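Local coordinates for aerolysin-like protein (Bombina maxima, PDB 6LH8), which belongs to the aerolysin family of pore-forming toxins and probably takes part in forming pores, or in regulating a pore-forming paralog, at residues A[7-12]-A[137-142]; A[52-57]-A[83-88]; A[21-26]-A[40-45]; A[100-105]-A[149-154]. All coordinates share one frame; numbering follows the deposited sequence.

Contact 1 of 4, residues A[7-12]-A[137-142]; sequences VLWDKE and ATYICQ
Trp9 and Tyr139 carry this contact, meeting where the outer carbons of the indole's six-membered ring, CH2 and CZ3, come obliquely on Tyr139 CE2 and CD2. The closest approach is Trp9 CH2 to Tyr139 CE2, 3.7 Å, and the tyrosine carbon lies at the indole's edge, near its plane. The planes are 84° apart and the centroids 5.6 Å, yet the approach to the phenol ring is oblique, and neither T-shaped nor stacked describes it. Tyr139 reaches across with CG anti to its backbone N (chi1 161°), and its hydroxyl is hydrogen-bonded to His50.

Strand 4-28 and strand 133-154 are not neighbours in the long antiparallel sheet: strand 110-130 runs between them. In the first of these the regular path is interrupted here by an inverse gamma turn centred on Leu8 and a short 3-10 segment, in which Lys11 N binds Leu8 O at 2.9 Å. Trp9 lies in this segment, and its side chain ends nearer to Tyr139 than it starts.

Val7 makes no direct contact with 137-142 but backs the indole: Val7 CG1 sits 3.3 Å above the Trp9 plane, over the six-membered ring. Leu68 touches both Val7 and Tyr139, and Lys71 lies against Trp9.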
loop_
_atom_site.group_PDB
_atom_site.type_symbol
_atom_site.label_atom_id
_atom_site.label_comp_id
_atom_site.label_asym_id
_atom_site.label_seq_id
_atom_site.Cartn_x
_atom_site.Cartn_y
_atom_site.Cartn_z
ATOM N N VAL A 7 -0.765 19.225 -1.828
ATOM C CA VAL A 7 -0.521 18.365 -0.670
ATOM C C VAL A 7 0.721 18.875 0.047
ATOM O O VAL A 7 1.741 19.158 -0.595
ATOM C CB VAL A 7 -0.352 16.893 -1.086
ATOM C CG1 VAL A 7 -0.130 16.025 0.154
ATOM C CG2 VAL A 7 -1.567 16.410 -1.846
ATOM N N LEU A 8 0.633 19.008 1.380
ATOM C CA LEU A 8 1.760 19.474 2.198
ATOM C C LEU A 8 2.563 18.263 2.669
ATOM O O LEU A 8 2.506 17.835 3.825
ATOM C CB LEU A 8 1.275 20.320 3.367
ATOM C CG LEU A 8 0.245 21.423 3.061
ATOM C CD1 LEU A 8 -0.035 22.274 4.283
ATOM C CD2 LEU A 8 0.698 22.300 1.885
ATOM N N TRP A 9 3.360 17.728 1.741
ATOM C CA TRP A 9 4.112 16.511 2.018
ATOM C C TRP A 9 5.126 16.714 3.134
ATOM O O TRP A 9 5.455 15.757 3.852
ATOM C CB TRP A 9 4.814 16.038 0.749
ATOM C CG TRP A 9 3.904 15.587 -0.353
ATOM C CD1 TRP A 9 3.805 16.125 -1.607
ATOM C CD2 TRP A 9 2.983 14.485 -0.314
ATOM N NE1 TRP A 9 2.867 15.430 -2.346
ATOM C CE2 TRP A 9 2.354 14.419 -1.577
ATOM C CE3 TRP A 9 2.620 13.559 0.669
ATOM C CZ2 TRP A 9 1.388 13.458 -1.883
ATOM C CZ3 TRP A 9 1.663 12.598 0.357
ATOM C CH2 TRP A 9 1.060 12.558 -0.908
ATOM N N ASP A 10 5.632 17.945 3.315
ATOM C CA ASP A 10 6.585 18.134 4.405
ATOM C C ASP A 10 5.925 18.041 5.772
ATOM O O ASP A 10 6.638 17.976 6.781
ATOM C CB ASP A 10 7.332 19.470 4.273
ATOM C CG ASP A 10 6.439 20.680 4.451
ATOM O OD1 ASP A 10 5.272 20.649 4.003
ATOM O OD2 ASP A 10 6.917 21.686 5.014
ATOM N N LYS A 11 4.593 18.036 5.831
ATOM C CA LYS A 11 3.848 17.875 7.073
ATOM C C LYS A 11 3.338 16.449 7.270
ATOM O O LYS A 11 2.477 16.224 8.132
ATOM C CB LYS A 11 2.675 18.854 7.114
ATOM C CG LYS A 11 3.081 20.323 7.216
ATOM C CD LYS A 11 3.784 20.585 8.548
ATOM C CE LYS A 11 4.174 22.051 8.719
ATOM N NZ LYS A 11 5.168 22.239 9.823
ATOM N N GLU A 12 3.853 15.493 6.495
ATOM C CA GLU A 12 3.387 14.109 6.546
ATOM C C GLU A 12 3.602 13.498 7.926
ATOM O O GLU A 12 4.644 13.701 8.558
ATOM C CB GLU A 12 4.119 13.277 5.493
ATOM C CG GLU A 12 3.764 11.795 5.514
ATOM C CD GLU A 12 4.313 11.048 4.322
ATOM O OE1 GLU A 12 3.784 11.232 3.208
ATOM O OE2 GLU A 12 5.275 10.273 4.506
ATOM N N ALA A 137 -7.948 19.615 3.900
ATOM C CA ALA A 137 -8.366 18.232 4.061
ATOM C C ALA A 137 -7.182 17.403 4.556
ATOM O O ALA A 137 -6.077 17.918 4.764
ATOM C CB ALA A 137 -8.931 17.701 2.742
ATOM N N THR A 138 -7.405 16.107 4.761
ATOM C CA THR A 138 -6.340 15.194 5.170
ATOM C C THR A 138 -6.320 13.990 4.241
ATOM O O THR A 138 -7.341 13.319 4.057
ATOM C CB THR A 138 -6.516 14.724 6.618
ATOM O OG1 THR A 138 -6.487 15.856 7.490
ATOM C CG2 THR A 138 -5.370 13.787 7.001
ATOM N N TYR A 139 -5.155 13.726 3.663
ATOM C CA TYR A 139 -4.923 12.583 2.787
ATOM C C TYR A 139 -4.329 11.457 3.617
ATOM O O TYR A 139 -3.492 11.703 4.487
ATOM C CB TYR A 139 -3.969 12.968 1.643
ATOM C CG TYR A 139 -3.323 11.783 0.955
ATOM C CD1 TYR A 139 -4.023 11.039 -0.001
ATOM C CD2 TYR A 139 -2.013 11.401 1.257
ATOM C CE1 TYR A 139 -3.427 9.932 -0.631
ATOM C CE2 TYR A 139 -1.414 10.304 0.633
ATOM C CZ TYR A 139 -2.125 9.578 -0.309
ATOM O OH TYR A 139 -1.528 8.493 -0.935
ATOM N N ILE A 140 -4.786 10.230 3.372
ATOM C CA ILE A 140 -4.308 9.048 4.082
ATOM C C ILE A 140 -3.903 8.003 3.053
ATOM O O ILE A 140 -4.657 7.717 2.111
ATOM C CB ILE A 140 -5.380 8.468 5.029
ATOM C CG1 ILE A 140 -5.865 9.511 6.047
ATOM C CG2 ILE A 140 -4.836 7.238 5.751
ATOM C CD1 ILE A 140 -7.172 9.123 6.740
ATOM N N CYS A 141 -2.706 7.441 3.232
ATOM C CA CYS A 141 -2.160 6.392 2.380
ATOM C C CYS A 141 -1.943 5.139 3.222
ATOM O O CYS A 141 -1.202 5.173 4.201
ATOM C CB CYS A 141 -0.827 6.825 1.757
ATOM S SG CYS A 141 -0.212 5.590 0.586
ATOM N N GLN A 142 -2.595 4.047 2.858
ATOM C CA GLN A 142 -2.371 2.745 3.494
ATOM C C GLN A 142 -1.653 1.888 2.468
ATOM O O GLN A 142 -2.280 1.405 1.522
ATOM C CB GLN A 142 -3.680 2.102 3.923
ATOM C CG GLN A 142 -4.300 2.762 5.128
ATOM C CD GLN A 142 -5.757 3.102 4.939
ATOM O OE1 GLN A 142 -6.309 2.991 3.838
ATOM N NE2 GLN A 142 -6.399 3.531 6.023
#

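Contact 2 of 4, residues A[52-57]-A[83-88]; sequences ITLPRA and FTYGSL
Ile52 and Leu54 each set a methyl group over an aromatic face, and these two CH-pi contacts account for the direct packing. Ile52 CG2 lies 4.0 Å from the centroid of the Phe83 ring and 27° off the ring normal, displaced toward the root of the ring; its shortest approach is 3.6 Å, to Phe83 CG. The branch occupies the position between backbone N and carbonyl carbon, while CG1 is anti to the N (chi1 -162°). Leu54 CD2 is more nearly centred on Tyr85: it stands 4.0 Å from that ring's centroid, only 10° off the normal, with Leu54 CD1 also 4.0 Å from Tyr85 CD1, on the same side of the ring.

No direct hydrogen bond crosses between the segments. The backbones are too far apart for strand pairing, the nearest CA atoms, Ile52 and Phe83, being 7.3 Å apart. Strand 41-53 belongs to the long five-stranded sheet and strand 81-84 to a two-stranded sheet with 65-68. Ile52 and Phe83 pack one sheet on the other, with Leu68 of strand 65-68 touching both, and Leu54 with Tyr85 continue the packing into the loops that follow.

Polar contact passes through one water, which donates to Pro55 O (2.8 Å) and is also hydrogen-bonded to Tyr85 OH.

Within 83-88, the backbone forms a classic beta bulge in which Ser87 and Leu88 both face Thr84, and Thr84 O accepts from Ser87 N and Leu88 N. Gly86 has a positive phi, at which a CB would collide with Tyr85 O.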
loop_
_atom_site.group_PDB
_atom_site.type_symbol
_atom_site.label_atom_id
_atom_site.label_comp_id
_atom_site.label_asym_id
_atom_site.label_seq_id
_atom_site.Cartn_x
_atom_site.Cartn_y
_atom_site.Cartn_z
ATOM N N ILE A 52 -9.215 10.474 1.100
ATOM C CA ILE A 52 -9.296 11.896 1.407
ATOM C C ILE A 52 -10.395 12.079 2.444
ATOM O O ILE A 52 -11.440 11.428 2.370
ATOM C CB ILE A 52 -9.526 12.766 0.148
ATOM C CG1 ILE A 52 -9.168 14.223 0.429
ATOM C CG2 ILE A 52 -10.944 12.644 -0.415
ATOM C CD1 ILE A 52 -7.654 14.470 0.468
ATOM N N THR A 53 -10.107 12.874 3.472
ATOM C CA THR A 53 -11.036 13.109 4.574
ATOM C C THR A 53 -11.183 14.613 4.752
ATOM O O THR A 53 -10.215 15.352 4.575
ATOM C CB THR A 53 -10.562 12.465 5.892
ATOM O OG1 THR A 53 -9.272 12.964 6.267
ATOM C CG2 THR A 53 -10.475 10.940 5.759
ATOM N N LEU A 54 -12.402 15.068 5.058
ATOM C CA LEU A 54 -12.637 16.491 5.249
ATOM C C LEU A 54 -13.236 16.744 6.618
ATOM O O LEU A 54 -13.871 15.848 7.189
ATOM C CB LEU A 54 -13.584 17.057 4.181
ATOM C CG LEU A 54 -12.943 17.478 2.863
ATOM C CD1 LEU A 54 -12.632 16.236 2.014
ATOM C CD2 LEU A 54 -13.806 18.486 2.076
ATOM N N PRO A 55 -13.053 17.928 7.194
ATOM C CA PRO A 55 -13.736 18.272 8.438
ATOM C C PRO A 55 -15.246 18.068 8.293
ATOM O O PRO A 55 -15.818 18.255 7.215
ATOM C CB PRO A 55 -13.382 19.740 8.662
ATOM C CG PRO A 55 -12.040 19.894 7.996
ATOM C CD PRO A 55 -12.163 19.035 6.742
ATOM N N ARG A 56 -15.864 17.650 9.394
ATOM C CA ARG A 56 -17.289 17.345 9.365
ATOM C C ARG A 56 -18.098 18.545 8.902
ATOM O O ARG A 56 -19.039 18.394 8.113
ATOM C CB ARG A 56 -17.737 16.879 10.753
ATOM C CG ARG A 56 -19.214 16.532 10.856
ATOM C CD ARG A 56 -19.494 15.686 12.099
ATOM N NE ARG A 56 -20.771 14.981 11.986
ATOM C CZ ARG A 56 -21.507 14.593 13.023
ATOM N NH1 ARG A 56 -21.093 14.835 14.262
ATOM N NH2 ARG A 56 -22.655 13.963 12.820
ATOM N N ALA A 57 -17.722 19.745 9.350
ATOM C CA ALA A 57 -18.431 20.998 9.076
ATOM C C ALA A 57 -17.854 21.782 7.898
ATOM O O ALA A 57 -17.887 23.017 7.906
ATOM C CB ALA A 57 -18.430 21.872 10.324
ATOM N N PHE A 83 -10.690 12.196 -6.491
ATOM C CA PHE A 83 -11.754 12.009 -5.516
ATOM C C PHE A 83 -12.903 12.960 -5.836
ATOM O O PHE A 83 -12.723 13.999 -6.465
ATOM C CB PHE A 83 -11.253 12.273 -4.094
ATOM C CG PHE A 83 -10.053 11.444 -3.693
ATOM C CD1 PHE A 83 -10.204 10.126 -3.312
ATOM C CD2 PHE A 83 -8.784 12.005 -3.649
ATOM C CE1 PHE A 83 -9.102 9.363 -2.920
ATOM C CE2 PHE A 83 -7.666 11.251 -3.263
ATOM C CZ PHE A 83 -7.830 9.924 -2.896
ATOM N N THR A 84 -14.099 12.593 -5.392
ATOM C CA THR A 84 -15.257 13.480 -5.467
ATOM C C THR A 84 -15.824 13.580 -4.060
ATOM O O THR A 84 -16.250 12.571 -3.493
ATOM C CB THR A 84 -16.306 12.960 -6.456
ATOM O OG1 THR A 84 -15.750 12.963 -7.770
ATOM C CG2 THR A 84 -17.552 13.852 -6.455
ATOM N N TYR A 85 -15.773 14.776 -3.470
ATOM C CA TYR A 85 -16.261 14.931 -2.109
ATOM C C TYR A 85 -17.744 14.568 -2.028
ATOM O O TYR A 85 -18.563 15.043 -2.821
ATOM C CB TYR A 85 -16.025 16.361 -1.611
ATOM C CG TYR A 85 -16.671 16.615 -0.257
ATOM C CD1 TYR A 85 -16.440 15.743 0.812
ATOM C CD2 TYR A 85 -17.531 17.692 -0.052
ATOM C CE1 TYR A 85 -17.043 15.943 2.034
ATOM C CE2 TYR A 85 -18.134 17.899 1.178
ATOM C CZ TYR A 85 -17.883 17.012 2.219
ATOM O OH TYR A 85 -18.470 17.175 3.454
ATOM N N GLY A 86 -18.073 13.680 -1.081
ATOM C CA GLY A 86 -19.426 13.226 -0.872
ATOM C C GLY A 86 -19.815 11.954 -1.604
ATOM O O GLY A 86 -20.938 11.465 -1.389
ATOM N N SER A 87 -18.937 11.391 -2.447
ATOM C CA SER A 87 -19.305 10.158 -3.146
ATOM C C SER A 87 -18.143 9.240 -3.527
ATOM O O SER A 87 -18.353 8.032 -3.660
ATOM C CB SER A 87 -20.125 10.470 -4.405
ATOM O OG SER A 87 -19.422 11.274 -5.327
ATOM N N LEU A 88 -16.927 9.760 -3.729
ATOM C CA LEU A 88 -15.778 8.881 -3.974
ATOM C C LEU A 88 -14.602 9.452 -3.191
ATOM O O LEU A 88 -13.966 10.405 -3.645
ATOM C CB LEU A 88 -15.449 8.766 -5.458
ATOM C CG LEU A 88 -14.554 7.613 -5.954
ATOM C CD1 LEU A 88 -13.086 7.782 -5.583
ATOM C CD2 LEU A 88 -15.063 6.263 -5.476
HETATM O O HOH W 1 -17.265 16.276 5.781
#

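Contact 3 of 4, residues A[21-26]-A[40-45]; sequences KVDEMV and KERHFD
Both terminal nitrogens of Arg42 converge on a single carboxylate oxygen of Asp23, instead of each taking its own. Asp23 OD2 receives Arg42 NH1 at 2.7 Å (N-H...O 155°) and Arg42 NH2 at 3.1 Å, the second bond being more bent. The oxygen lies in the guanidinium plane and is met on its anti side, somewhat out of the carboxylate plane, the two nitrogens coming from opposite faces of the carboxylate, whose plane stands 84° from the guanidinium. A bend at chi3 (132°) sets the arginine's end against the acid. Arg42 NH1 has a further, weak bond to Met25 SD at 3.5 Å, with the sulfur at the edge of the guanidinium.

Strands 21-26 and 41-45 run nearly antiparallel, but their axes stay 10.8 Å apart, so side chains and not backbone bonds join them. In a classic beta bulge, Val22 and Asp23 both face Leu115 of the adjoining strand 110-130, so that both consecutive side chains point toward 41-45.

Beside the salt bridge, Val22 CG1 touches Phe44 CE2 at 3.8 Å, the two side chains sliding past each other in opposite directions. Met25 also packs on Phe37, Leu39 and Met101.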
loop_
_atom_site.group_PDB
_atom_site.type_symbol
_atom_site.label_atom_id
_atom_site.label_comp_id
_atom_site.label_asym_id
_atom_site.label_seq_id
_atom_site.Cartn_x
_atom_site.Cartn_y
_atom_site.Cartn_z
ATOM N N LYS A 21 4.332 -10.488 9.090
ATOM C CA LYS A 21 4.532 -11.863 8.631
ATOM C C LYS A 21 3.280 -12.292 7.878
ATOM O O LYS A 21 2.215 -12.491 8.478
ATOM C CB LYS A 21 4.827 -12.802 9.798
ATOM C CG LYS A 21 5.050 -14.270 9.355
ATOM C CD LYS A 21 5.413 -15.122 10.556
ATOM C CE LYS A 21 5.635 -16.574 10.168
ATOM N NZ LYS A 21 5.961 -17.395 11.377
ATOM N N VAL A 22 3.401 -12.429 6.560
ATOM C CA VAL A 22 2.256 -12.817 5.741
ATOM C C VAL A 22 1.972 -14.313 5.878
ATOM O O VAL A 22 0.807 -14.732 5.948
ATOM C CB VAL A 22 2.514 -12.405 4.277
ATOM C CG1 VAL A 22 1.446 -12.973 3.351
ATOM C CG2 VAL A 22 2.577 -10.874 4.171
ATOM N N ASP A 23 3.016 -15.136 5.919
ATOM C CA ASP A 23 2.851 -16.587 5.986
ATOM C C ASP A 23 4.211 -17.223 6.237
ATOM O O ASP A 23 5.250 -16.573 6.102
ATOM C CB ASP A 23 2.229 -17.152 4.696
ATOM C CG ASP A 23 1.599 -18.529 4.906
ATOM O OD1 ASP A 23 1.481 -18.958 6.069
ATOM O OD2 ASP A 23 1.207 -19.175 3.913
ATOM N N GLU A 24 4.182 -18.512 6.599
ATOM C CA GLU A 24 5.359 -19.366 6.636
ATOM C C GLU A 24 5.050 -20.682 5.926
ATOM O O GLU A 24 3.914 -21.165 5.950
ATOM C CB GLU A 24 5.821 -19.643 8.068
ATOM C CG GLU A 24 4.799 -20.370 8.928
ATOM C CD GLU A 24 5.378 -20.845 10.252
ATOM O OE1 GLU A 24 6.354 -20.226 10.739
ATOM O OE2 GLU A 24 4.845 -21.837 10.808
ATOM N N MET A 25 6.065 -21.246 5.268
ATOM C CA MET A 25 5.967 -22.565 4.642
ATOM C C MET A 25 7.163 -23.393 5.093
ATOM O O MET A 25 8.302 -22.940 4.965
ATOM C CB MET A 25 5.949 -22.463 3.105
ATOM C CG MET A 25 4.935 -21.478 2.524
ATOM S SD MET A 25 5.123 -21.170 0.745
ATOM C CE MET A 25 4.364 -22.646 0.074
ATOM N N VAL A 26 6.918 -24.607 5.607
ATOM C CA VAL A 26 7.994 -25.428 6.157
ATOM C C VAL A 26 8.072 -26.777 5.444
ATOM O O VAL A 26 7.060 -27.321 4.991
ATOM C CB VAL A 26 7.828 -25.625 7.680
ATOM C CG1 VAL A 26 6.713 -26.615 7.988
ATOM C CG2 VAL A 26 9.136 -26.077 8.293
ATOM N N LYS A 40 6.891 -23.306 -7.286
ATOM C CA LYS A 40 7.985 -22.536 -7.865
ATOM C C LYS A 40 7.890 -21.065 -7.480
ATOM O O LYS A 40 8.909 -20.418 -7.224
ATOM C CB LYS A 40 7.974 -22.681 -9.387
ATOM C CG LYS A 40 8.288 -24.087 -9.876
ATOM C CD LYS A 40 9.502 -24.086 -10.804
ATOM C CE LYS A 40 10.033 -25.492 -11.002
ATOM N NZ LYS A 40 8.979 -26.361 -11.592
ATOM N N GLU A 41 6.680 -20.516 -7.488
ATOM C CA GLU A 41 6.442 -19.120 -7.160
ATOM C C GLU A 41 5.130 -19.035 -6.405
ATOM O O GLU A 41 4.245 -19.875 -6.588
ATOM C CB GLU A 41 6.352 -18.233 -8.398
ATOM C CG GLU A 41 7.509 -18.346 -9.358
ATOM C CD GLU A 41 7.168 -17.785 -10.717
ATOM O OE1 GLU A 41 6.154 -18.231 -11.306
ATOM O OE2 GLU A 41 7.905 -16.886 -11.181
ATOM N N ARG A 42 5.015 -18.028 -5.545
ATOM C CA ARG A 42 3.746 -17.715 -4.903
ATOM C C ARG A 42 3.277 -16.351 -5.387
ATOM O O ARG A 42 4.089 -15.465 -5.646
ATOM C CB ARG A 42 3.863 -17.723 -3.379
ATOM C CG ARG A 42 2.655 -18.337 -2.739
ATOM C CD ARG A 42 2.872 -18.658 -1.282
ATOM N NE ARG A 42 1.732 -18.145 -0.555
ATOM C CZ ARG A 42 1.509 -18.346 0.733
ATOM N NH1 ARG A 42 2.354 -19.077 1.453
ATOM N NH2 ARG A 42 0.441 -17.813 1.286
ATOM N N HIS A 43 1.962 -16.191 -5.526
ATOM C CA HIS A 43 1.378 -14.966 -6.043
ATOM C C HIS A 43 0.541 -14.327 -4.950
ATOM O O HIS A 43 -0.284 -15.001 -4.328
ATOM C CB HIS A 43 0.509 -15.261 -7.278
ATOM C CG HIS A 43 1.232 -16.023 -8.348
ATOM N ND1 HIS A 43 1.718 -15.418 -9.486
ATOM C CD2 HIS A 43 1.560 -17.333 -8.445
ATOM C CE1 HIS A 43 2.302 -16.327 -10.251
ATOM N NE2 HIS A 43 2.228 -17.492 -9.640
ATOM N N PHE A 44 0.759 -13.035 -4.719
ATOM C CA PHE A 44 0.068 -12.298 -3.674
ATOM C C PHE A 44 -0.553 -11.036 -4.253
ATOM O O PHE A 44 -0.032 -10.440 -5.198
ATOM C CB PHE A 44 1.013 -11.887 -2.539
ATOM C CG PHE A 44 1.707 -13.031 -1.868
ATOM C CD1 PHE A 44 2.919 -13.497 -2.350
ATOM C CD2 PHE A 44 1.184 -13.597 -0.718
ATOM C CE1 PHE A 44 3.573 -14.537 -1.703
ATOM C CE2 PHE A 44 1.824 -14.622 -0.074
ATOM C CZ PHE A 44 3.020 -15.099 -0.562
ATOM N N ASP A 45 -1.663 -10.619 -3.663
ATOM C CA ASP A 45 -2.200 -9.303 -3.957
ATOM C C ASP A 45 -1.472 -8.267 -3.111
ATOM O O ASP A 45 -1.216 -8.492 -1.925
ATOM C CB ASP A 45 -3.697 -9.255 -3.667
ATOM C CG ASP A 45 -4.516 -9.948 -4.734
ATOM O OD1 ASP A 45 -3.950 -10.314 -5.791
ATOM O OD2 ASP A 45 -5.728 -10.120 -4.512
#

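Contact 4 of 4, residues A[100-105]-A[149-154]; sequences TMPEFV and AEVNTE
Ala149 opens the contact with its CB 4.4 Å from Thr100 O, a loose approach of a methyl to a carbonyl oxygen. Glu150 comes next and turns to the other face of the strand; its backbone pairs with Ile114 of strand 110-130.

Val151 makes the main contact. Its CG2 meets the Pro102 ring, 3.7 Å from Pro102 CG and 3.8 Å from Pro102 CD, while Val151 CG1 reaches Pro102 CG at a longer 4.2 Å. With CG1 anti to the backbone N (chi1 177°), CG2 lies beside the N and makes the closer approach.

This alternation along 149-154 is that of an extended strand, with odd-numbered Ala149 and Val151 both directed toward the loop that leaves strand 90-100. That loop comes close without pairing: no hydrogen bond joins the segments, and the nearest CA atoms, Pro102 and Val151, are 7.4 Å apart.

Asn152 again turns away, its backbone bonded to Ile112; strand 110-130 is a sheet neighbour of this strand, which the 100-105 loop is not. Strand 110-130 also lies against the apolar pair, Val113 touching Pro102 and Leu111 touching Val151. Toward the end, Thr153 packs on Thr109, in the loop that leads into strand 110-130.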
loop_
_atom_site.group_PDB
_atom_site.type_symbol
_atom_site.label_atom_id
_atom_site.label_comp_id
_atom_site.label_asym_id
_atom_site.label_seq_id
_atom_site.Cartn_x
_atom_site.Cartn_y
_atom_site.Cartn_z
ATOM N N THR A 100 9.515 -15.710 -5.886
ATOM C CA THR A 100 10.140 -16.992 -6.200
ATOM C C THR A 100 10.411 -17.795 -4.930
ATOM O O THR A 100 10.915 -17.257 -3.941
ATOM C CB THR A 100 11.448 -16.773 -6.966
ATOM O OG1 THR A 100 11.199 -15.975 -8.127
ATOM C CG2 THR A 100 12.061 -18.119 -7.400
ATOM N N MET A 101 10.083 -19.088 -4.961
ATOM C CA MET A 101 10.317 -19.994 -3.846
ATOM C C MET A 101 11.636 -20.726 -4.030
ATOM O O MET A 101 12.153 -20.815 -5.146
ATOM C CB MET A 101 9.181 -21.011 -3.737
ATOM C CG MET A 101 7.785 -20.413 -3.455
ATOM S SD MET A 101 7.564 -19.798 -1.768
ATOM C CE MET A 101 7.790 -18.064 -2.022
ATOM N N PRO A 102 12.216 -21.257 -2.955
ATOM C CA PRO A 102 13.381 -22.134 -3.126
ATOM C C PRO A 102 13.008 -23.343 -3.971
ATOM O O PRO A 102 11.901 -23.877 -3.878
ATOM C CB PRO A 102 13.758 -22.525 -1.691
ATOM C CG PRO A 102 12.555 -22.192 -0.850
ATOM C CD PRO A 102 11.896 -21.028 -1.536
ATOM N N GLU A 103 13.941 -23.759 -4.829
ATOM C CA GLU A 103 13.644 -24.842 -5.760
ATOM C C GLU A 103 13.625 -26.193 -5.055
ATOM O O GLU A 103 12.734 -27.015 -5.301
ATOM C CB GLU A 103 14.663 -24.836 -6.898
ATOM C CG GLU A 103 14.187 -25.501 -8.171
ATOM C CD GLU A 103 15.321 -25.736 -9.153
ATOM O OE1 GLU A 103 15.199 -26.650 -9.996
ATOM O OE2 GLU A 103 16.333 -25.004 -9.081
ATOM N N PHE A 104 14.580 -26.428 -4.160
ATOM C CA PHE A 104 14.765 -27.728 -3.534
ATOM C C PHE A 104 14.968 -27.575 -2.035
ATOM O O PHE A 104 15.317 -26.501 -1.534
ATOM C CB PHE A 104 15.980 -28.465 -4.115
ATOM C CG PHE A 104 15.797 -28.929 -5.530
ATOM C CD1 PHE A 104 15.076 -30.076 -5.808
ATOM C CD2 PHE A 104 16.361 -28.226 -6.579
ATOM C CE1 PHE A 104 14.909 -30.511 -7.109
ATOM C CE2 PHE A 104 16.203 -28.658 -7.885
ATOM C CZ PHE A 104 15.473 -29.800 -8.149
ATOM N N VAL A 105 14.753 -28.677 -1.327
ATOM C CA VAL A 105 15.210 -28.845 0.046
ATOM C C VAL A 105 16.489 -29.672 -0.016
ATOM O O VAL A 105 16.459 -30.844 -0.404
ATOM C CB VAL A 105 14.147 -29.521 0.921
ATOM C CG1 VAL A 105 14.438 -29.273 2.390
ATOM C CG2 VAL A 105 12.761 -29.025 0.546
ATOM N N ALA A 149 10.950 -13.089 0.867
ATOM C CA ALA A 149 11.002 -14.486 1.284
ATOM C C ALA A 149 12.351 -14.752 1.934
ATOM O O ALA A 149 13.393 -14.623 1.281
ATOM C CB ALA A 149 10.792 -15.431 0.099
ATOM N N GLU A 150 12.331 -15.121 3.211
ATOM C CA GLU A 150 13.539 -15.515 3.923
ATOM C C GLU A 150 13.540 -17.031 4.047
ATOM O O GLU A 150 12.597 -17.612 4.594
ATOM C CB GLU A 150 13.616 -14.851 5.298
ATOM C CG GLU A 150 14.876 -15.218 6.082
ATOM C CD GLU A 150 14.911 -14.618 7.476
ATOM O OE1 GLU A 150 13.854 -14.574 8.137
ATOM O OE2 GLU A 150 16.005 -14.200 7.913
ATOM N N VAL A 151 14.578 -17.673 3.519
ATOM C CA VAL A 151 14.688 -19.128 3.545
ATOM C C VAL A 151 15.745 -19.494 4.574
ATOM O O VAL A 151 16.900 -19.065 4.469
ATOM C CB VAL A 151 15.036 -19.705 2.163
ATOM C CG1 VAL A 151 15.204 -21.216 2.252
ATOM C CG2 VAL A 151 13.952 -19.348 1.152
ATOM N N ASN A 152 15.344 -20.264 5.576
ATOM C CA ASN A 152 16.243 -20.722 6.624
ATOM C C ASN A 152 16.371 -22.231 6.526
ATOM O O ASN A 152 15.362 -22.933 6.391
ATOM C CB ASN A 152 15.732 -20.315 8.005
ATOM C CG ASN A 152 15.583 -18.818 8.147
ATOM O OD1 ASN A 152 16.415 -18.053 7.661
ATOM N ND2 ASN A 152 14.520 -18.388 8.815
ATOM N N THR A 153 17.608 -22.723 6.578
ATOM C CA THR A 153 17.894 -24.151 6.545
ATOM C C THR A 153 18.317 -24.597 7.940
ATOM O O THR A 153 19.218 -24.002 8.540
ATOM C CB THR A 153 18.981 -24.476 5.515
ATOM O OG1 THR A 153 20.115 -23.619 5.712
ATOM C CG2 THR A 153 18.448 -24.278 4.105
ATOM N N GLU A 154 17.646 -25.634 8.451
ATOM C CA GLU A 154 17.794 -26.146 9.809
ATOM C C GLU A 154 18.329 -27.573 9.776
ATOM O O GLU A 154 18.489 -28.146 8.686
ATOM C CB GLU A 154 16.441 -26.099 10.530
ATOM C CG GLU A 154 16.475 -25.450 11.898
ATOM C CD GLU A 154 15.127 -24.921 12.325
ATOM O OE1 GLU A 154 14.989 -23.682 12.430
ATOM O OE2 GLU A 154 14.203 -25.732 12.560
#

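The four contacts divide between the two ends of an elongated chain: contacts 1 and 2 touch at one, contacts 3 and 4 at the other, with centres of the two groups 32 to 46 Å apart. Strand 4-28 serves contacts 1 and 3, strand 41-53 contacts 2 and 3, and strand 133-154 contacts 1 and 4. The first end is partly buried, and its chemistry is aromatic and aliphatic; contacts 1 and 2 join there through the sheet pairing of Thr138 with Thr53. The other end lies at the surface, where contact 3 relies mainly on charge, with some apolar packing, and contact 4 on small apolar groups, linked by Lys40 with Met101 and by the neighbouring Met25 and Met101 sulfurs.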